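Local coordinates for electron transfer flavoprotein, beta subunit (Thermotoga maritima, PDB 7KOE) that binds flavin-adenine dinucleotide and probably serves in electron transfer, as the beta subunit of an electron transfer flavoprotein, at residues A[65-78]-A[84-96]. Residues are numbered along the deposited sequence; the frame is centred on the assembly and turned at random.
Sequences ATVYVITMGPPQAK and AIAFGLDEAVHLS. With FAD (flavin-adenine dinucleotide), chain I.
The Tyr68 ring lies alongside the aliphatic stem of Glu91, one face over CB, which sits 3.5 Å from the ring centroid in a CH-pi contact, while Val93 CG2 meets the ring at its edge. Glu91 bends at chi2 (-69°), and beyond the bend its OE1 is hydrogen-bonded to Tyr216 OH. A serine in place of Tyr68 would probably uncover the Glu91 stem and deprive Arg122 of its hydroxyl partner. Further along this face Leu95 CD1 fits into the notch between Ile70 CD1 and Met72 CB, 3.8 Å from each. The other face is filled from the helix side: Val69 is the bump, its CG2 3.8 Å from Ala84 CB, its CG1 against Ala92 CB, and Leu89 wedges its CD2 between Val69 and Val67. With chi1 at -159°, His94 swings its ring away from its own backbone N and turns the edge into the turn after residues 66-72, NE2 3.0 Å from Pro74 O. Backbone hydrogen bonds, such as Leu95 N to Thr71 O at 2.8 Å, join the two parallel strands of this beta-alpha-beta unit. The apolar packing probably helps to hold Met72, whose backbone N and O pair with N1A and N6A of the FAD adenine.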
loop_
_atom_site.group_PDB
_atom_site.type_symbol
_atom_site.label_atom_id
_atom_site.label_comp_id
_atom_site.label_asym_id
_atom_site.label_seq_id
_atom_site.Cartn_x
_atom_site.Cartn_y
_atom_site.Cartn_z
ATOM N N ALA A 65 34.579 33.456 37.968
ATOM C CA ALA A 65 34.658 32.007 38.042
ATOM C C ALA A 65 34.710 31.423 36.641
ATOM O O ALA A 65 33.913 31.790 35.778
ATOM C CB ALA A 65 33.464 31.439 38.803
ATOM N N THR A 66 35.657 30.516 36.416
ATOM C CA THR A 66 35.794 29.899 35.105
ATOM C C THR A 66 34.727 28.833 34.919
ATOM O O THR A 66 34.871 27.714 35.416
ATOM C CB THR A 66 37.180 29.285 34.929
ATOM O OG1 THR A 66 37.195 27.977 35.507
ATOM C CG2 THR A 66 38.225 30.139 35.617
ATOM N N VAL A 67 33.659 29.163 34.203
ATOM C CA VAL A 67 32.520 28.261 34.090
ATOM C C VAL A 67 32.689 27.371 32.869
ATOM O O VAL A 67 32.905 27.859 31.756
ATOM C CB VAL A 67 31.204 29.039 34.016
ATOM C CG1 VAL A 67 30.066 28.079 34.139
ATOM C CG2 VAL A 67 31.138 30.068 35.111
ATOM N N TYR A 68 32.587 26.064 33.075
ATOM C CA TYR A 68 32.483 25.089 32.004
ATOM C C TYR A 68 31.046 24.606 31.941
ATOM O O TYR A 68 30.305 24.721 32.918
ATOM C CB TYR A 68 33.411 23.898 32.236
ATOM C CG TYR A 68 34.816 24.082 31.728
ATOM C CD1 TYR A 68 35.549 25.217 32.045
ATOM C CD2 TYR A 68 35.417 23.111 30.943
ATOM C CE1 TYR A 68 36.835 25.384 31.585
ATOM C CE2 TYR A 68 36.705 23.265 30.482
ATOM C CZ TYR A 68 37.409 24.405 30.805
ATOM O OH TYR A 68 38.693 24.568 30.345
ATOM N N VAL A 69 30.645 24.074 30.795
ATOM C CA VAL A 69 29.331 23.467 30.629
ATOM C C VAL A 69 29.520 22.128 29.930
ATOM O O VAL A 69 30.289 22.026 28.971
ATOM C CB VAL A 69 28.356 24.413 29.890
ATOM C CG1 VAL A 69 28.930 24.940 28.612
ATOM C CG2 VAL A 69 27.045 23.736 29.595
ATOM N N ILE A 70 28.880 21.088 30.454
ATOM C CA ILE A 70 29.118 19.725 30.005
ATOM C C ILE A 70 27.784 19.073 29.666
ATOM O O ILE A 70 26.770 19.322 30.326
ATOM C CB ILE A 70 29.915 18.927 31.065
ATOM C CG1 ILE A 70 30.275 17.525 30.579
ATOM C CG2 ILE A 70 29.192 18.872 32.395
ATOM C CD1 ILE A 70 31.146 16.775 31.531
ATOM N N THR A 71 27.770 18.288 28.592
ATOM C CA THR A 71 26.583 17.559 28.178
ATOM C C THR A 71 26.988 16.177 27.706
ATOM O O THR A 71 27.876 16.040 26.862
ATOM C CB THR A 71 25.834 18.287 27.058
ATOM O OG1 THR A 71 25.565 19.629 27.462
ATOM C CG2 THR A 71 24.518 17.598 26.753
ATOM N N MET A 72 26.346 15.161 28.261
ATOM C CA MET A 72 26.436 13.795 27.767
ATOM C C MET A 72 25.174 13.554 26.952
ATOM O O MET A 72 24.092 13.362 27.510
ATOM C CB MET A 72 26.565 12.805 28.917
ATOM C CG MET A 72 26.613 11.358 28.487
ATOM S SD MET A 72 25.741 10.267 29.619
ATOM C CE MET A 72 24.098 10.289 28.919
ATOM N N GLY A 73 25.302 13.589 25.632
ATOM C CA GLY A 73 24.150 13.441 24.781
ATOM C C GLY A 73 24.481 13.005 23.372
ATOM O O GLY A 73 25.600 12.584 23.070
ATOM N N PRO A 74 23.498 13.103 22.479
ATOM C CA PRO A 74 23.703 12.735 21.073
ATOM C C PRO A 74 24.614 13.729 20.374
ATOM O O PRO A 74 24.940 14.780 20.945
ATOM C CB PRO A 74 22.276 12.782 20.497
ATOM C CG PRO A 74 21.383 12.681 21.672
ATOM C CD PRO A 74 22.086 13.409 22.755
ATOM N N PRO A 75 25.064 13.439 19.146
ATOM C CA PRO A 75 25.844 14.445 18.402
ATOM C C PRO A 75 25.068 15.702 18.044
ATOM O O PRO A 75 25.690 16.731 17.763
ATOM C CB PRO A 75 26.281 13.686 17.144
ATOM C CG PRO A 75 26.317 12.278 17.562
ATOM C CD PRO A 75 25.180 12.109 18.518
ATOM N N GLN A 76 23.736 15.660 18.056
ATOM C CA GLN A 76 22.936 16.859 17.848
ATOM C C GLN A 76 22.879 17.755 19.075
ATOM O O GLN A 76 22.319 18.851 18.991
ATOM C CB GLN A 76 21.514 16.478 17.438
ATOM C CG GLN A 76 20.791 15.622 18.453
ATOM C CD GLN A 76 19.289 15.810 18.407
ATOM O OE1 GLN A 76 18.798 16.904 18.125
ATOM N NE2 GLN A 76 18.552 14.743 18.683
ATOM N N ALA A 77 23.432 17.322 20.204
ATOM C CA ALA A 77 23.437 18.109 21.427
ATOM C C ALA A 77 24.640 19.032 21.529
ATOM O O ALA A 77 24.863 19.618 22.591
ATOM C CB ALA A 77 23.385 17.194 22.650
ATOM N N LYS A 78 25.424 19.172 20.464
ATOM C CA LYS A 78 26.446 20.207 20.437
ATOM C C LYS A 78 25.865 21.581 20.154
ATOM O O LYS A 78 26.561 22.580 20.345
ATOM C CB LYS A 78 27.519 19.876 19.396
ATOM C CG LYS A 78 27.193 20.321 17.981
ATOM C CD LYS A 78 28.318 19.975 17.025
ATOM C CE LYS A 78 29.493 20.921 17.182
ATOM N NZ LYS A 78 29.251 22.211 16.484
ATOM N N ALA A 84 24.783 27.473 25.364
ATOM C CA ALA A 84 25.241 27.777 26.709
ATOM C C ALA A 84 26.410 28.748 26.706
ATOM O O ALA A 84 26.615 29.464 27.688
ATOM C CB ALA A 84 25.635 26.489 27.422
ATOM N N ILE A 85 27.187 28.784 25.622
ATOM C CA ILE A 85 28.279 29.741 25.505
ATOM C C ILE A 85 27.740 31.139 25.221
ATOM O O ILE A 85 28.411 32.137 25.509
ATOM C CB ILE A 85 29.267 29.239 24.432
ATOM C CG1 ILE A 85 29.689 27.812 24.752
ATOM C CG2 ILE A 85 30.536 30.059 24.380
ATOM C CD1 ILE A 85 30.367 27.668 26.092
ATOM N N ALA A 86 26.507 31.239 24.717
ATOM C CA ALA A 86 25.864 32.532 24.513
ATOM C C ALA A 86 25.593 33.266 25.819
ATOM O O ALA A 86 25.442 34.489 25.805
ATOM C CB ALA A 86 24.559 32.351 23.745
ATOM N N PHE A 87 25.546 32.554 26.945
ATOM C CA PHE A 87 25.418 33.184 28.251
ATOM C C PHE A 87 26.687 33.895 28.694
ATOM O O PHE A 87 26.636 34.665 29.656
ATOM C CB PHE A 87 25.038 32.140 29.295
ATOM C CG PHE A 87 23.588 31.789 29.298
ATOM C CD1 PHE A 87 22.696 32.502 30.072
ATOM C CD2 PHE A 87 23.117 30.744 28.531
ATOM C CE1 PHE A 87 21.358 32.179 30.080
ATOM C CE2 PHE A 87 21.781 30.417 28.534
ATOM C CZ PHE A 87 20.902 31.136 29.311
ATOM N N GLY A 88 27.807 33.662 28.034
ATOM C CA GLY A 88 29.065 34.250 28.410
ATOM C C GLY A 88 30.044 33.292 29.032
ATOM O O GLY A 88 31.025 33.744 29.629
ATOM N N LEU A 89 29.819 31.993 28.903
ATOM C CA LEU A 89 30.601 30.986 29.594
ATOM C C LEU A 89 31.936 30.775 28.891
ATOM O O LEU A 89 32.126 31.166 27.738
ATOM C CB LEU A 89 29.822 29.677 29.659
ATOM C CG LEU A 89 28.935 29.416 30.874
ATOM C CD1 LEU A 89 27.834 30.436 31.074
ATOM C CD2 LEU A 89 28.345 28.046 30.742
ATOM N N ASP A 90 32.872 30.147 29.601
ATOM C CA ASP A 90 34.200 29.952 29.032
ATOM C C ASP A 90 34.230 28.802 28.037
ATOM O O ASP A 90 34.486 29.004 26.847
ATOM C CB ASP A 90 35.233 29.721 30.136
ATOM C CG ASP A 90 35.715 31.010 30.754
ATOM O OD1 ASP A 90 35.747 32.032 30.040
ATOM O OD2 ASP A 90 36.073 31.006 31.947
ATOM N N GLU A 91 33.973 27.586 28.500
ATOM C CA GLU A 91 34.172 26.416 27.666
ATOM C C GLU A 91 32.952 25.515 27.709
ATOM O O GLU A 91 32.190 25.508 28.674
ATOM C CB GLU A 91 35.409 25.621 28.092
ATOM C CG GLU A 91 36.722 26.347 27.888
ATOM C CD GLU A 91 37.071 26.519 26.428
ATOM O OE1 GLU A 91 36.862 25.565 25.650
ATOM O OE2 GLU A 91 37.553 27.608 26.057
ATOM N N ALA A 92 32.782 24.752 26.639
ATOM C CA ALA A 92 31.772 23.714 26.559
ATOM C C ALA A 92 32.456 22.382 26.314
ATOM O O ALA A 92 33.491 22.314 25.647
ATOM C CB ALA A 92 30.757 23.988 25.454
ATOM N N VAL A 93 31.878 21.323 26.865
ATOM C CA VAL A 93 32.464 19.992 26.810
ATOM C C VAL A 93 31.372 19.019 26.401
ATOM O O VAL A 93 30.304 18.982 27.018
ATOM C CB VAL A 93 33.086 19.595 28.162
ATOM C CG1 VAL A 93 33.238 18.102 28.272
ATOM C CG2 VAL A 93 34.427 20.268 28.344
ATOM N N HIS A 94 31.627 18.250 25.355
ATOM C CA HIS A 94 30.671 17.275 24.864
ATOM C C HIS A 94 31.168 15.873 25.169
ATOM O O HIS A 94 32.316 15.538 24.871
ATOM C CB HIS A 94 30.446 17.442 23.365
ATOM C CG HIS A 94 29.158 16.860 22.887
ATOM N ND1 HIS A 94 28.821 16.799 21.554
ATOM C CD2 HIS A 94 28.127 16.305 23.562
ATOM C CE1 HIS A 94 27.637 16.233 21.428
ATOM N NE2 HIS A 94 27.193 15.923 22.632
ATOM N N LEU A 95 30.310 15.063 25.771
ATOM C CA LEU A 95 30.570 13.643 25.964
ATOM C C LEU A 95 29.736 12.926 24.912
ATOM O O LEU A 95 28.632 12.459 25.185
ATOM C CB LEU A 95 30.216 13.197 27.372
ATOM C CG LEU A 95 30.689 14.096 28.510
ATOM C CD1 LEU A 95 30.125 13.597 29.814
ATOM C CD2 LEU A 95 32.201 14.143 28.566
ATOM N N SER A 96 30.272 12.843 23.700
ATOM C CA SER A 96 29.537 12.316 22.560
ATOM C C SER A 96 30.118 10.971 22.166
ATOM O O SER A 96 31.252 10.898 21.680
ATOM C CB SER A 96 29.582 13.279 21.373
ATOM O OG SER A 96 28.874 12.737 20.270
HETATM P PA FAD I . 17.406 14.812 35.331
HETATM O O1A FAD I . 16.130 15.100 36.042
HETATM O O2A FAD I . 18.396 13.903 35.973
HETATM O O5B FAD I . 18.130 16.188 34.960
HETATM C C5B FAD I . 18.640 16.991 36.048
HETATM C C4B FAD I . 19.795 17.824 35.554
HETATM O O4B FAD I . 20.955 16.975 35.371
HETATM C C3B FAD I . 19.618 18.500 34.193
HETATM O O3B FAD I . 18.914 19.729 34.301
HETATM C C2B FAD I . 21.078 18.729 33.803
HETATM O O2B FAD I . 21.647 19.839 34.461
HETATM C C1B FAD I . 21.711 17.423 34.269
HETATM N N9A FAD I . 21.679 16.395 33.245
HETATM C C8A FAD I . 20.659 15.534 32.956
HETATM N N7A FAD I . 20.943 14.731 31.958
HETATM C C5A FAD I . 22.224 15.096 31.569
HETATM C C6A FAD I . 23.086 14.625 30.563
HETATM N N6A FAD I . 22.776 13.643 29.722
HETATM N N1A FAD I . 24.295 15.224 30.450
HETATM C C2A FAD I . 24.600 16.215 31.296
HETATM N N3A FAD I . 23.874 16.736 32.278
HETATM C C4A FAD I . 22.683 16.124 32.360
HETATM N N1 FAD I . 16.480 7.177 33.841
HETATM C C2 FAD I . 16.416 6.817 35.140
HETATM O O2 FAD I . 17.429 6.781 35.835
HETATM N N3 FAD I . 15.246 6.486 35.737
HETATM C C4 FAD I . 14.056 6.495 35.054
HETATM O O4 FAD I . 13.025 6.191 35.631
HETATM C C4X FAD I . 14.078 6.860 33.701
HETATM N N5 FAD I . 12.952 6.871 33.038
HETATM C C5X FAD I . 13.004 7.228 31.718
HETATM C C6 FAD I . 11.804 7.242 30.986
HETATM C C7 FAD I . 11.779 7.587 29.658
HETATM C C7M FAD I . 10.475 7.589 28.902
HETATM C C8 FAD I . 12.985 7.939 29.010
HETATM C C8M FAD I . 12.983 8.324 27.553
HETATM C C9 FAD I . 14.169 7.933 29.717
HETATM C C9A FAD I . 14.205 7.579 31.075
HETATM N N10 FAD I . 15.381 7.559 31.816
HETATM C C10 FAD I . 15.362 7.198 33.148
HETATM C "C1'" FAD I . 16.657 7.921 31.176
HETATM C "C2'" FAD I . 17.316 9.112 31.844
HETATM O "O2'" FAD I . 16.657 10.307 31.457
HETATM C "C3'" FAD I . 18.792 9.220 31.458
HETATM O "O3'" FAD I . 19.532 8.264 32.204
HETATM C "C4'" FAD I . 19.379 10.615 31.680
HETATM O "O4'" FAD I . 20.801 10.539 31.798
HETATM C "C5'" FAD I . 18.818 11.290 32.909
HETATM O "O5'" FAD I . 17.949 12.381 32.508
HETATM P P FAD I . 16.687 12.742 33.421
HETATM O O1P FAD I . 15.457 12.754 32.579
HETATM O O2P FAD I . 16.722 11.845 34.610
HETATM O O3P FAD I . 17.050 14.228 33.886
#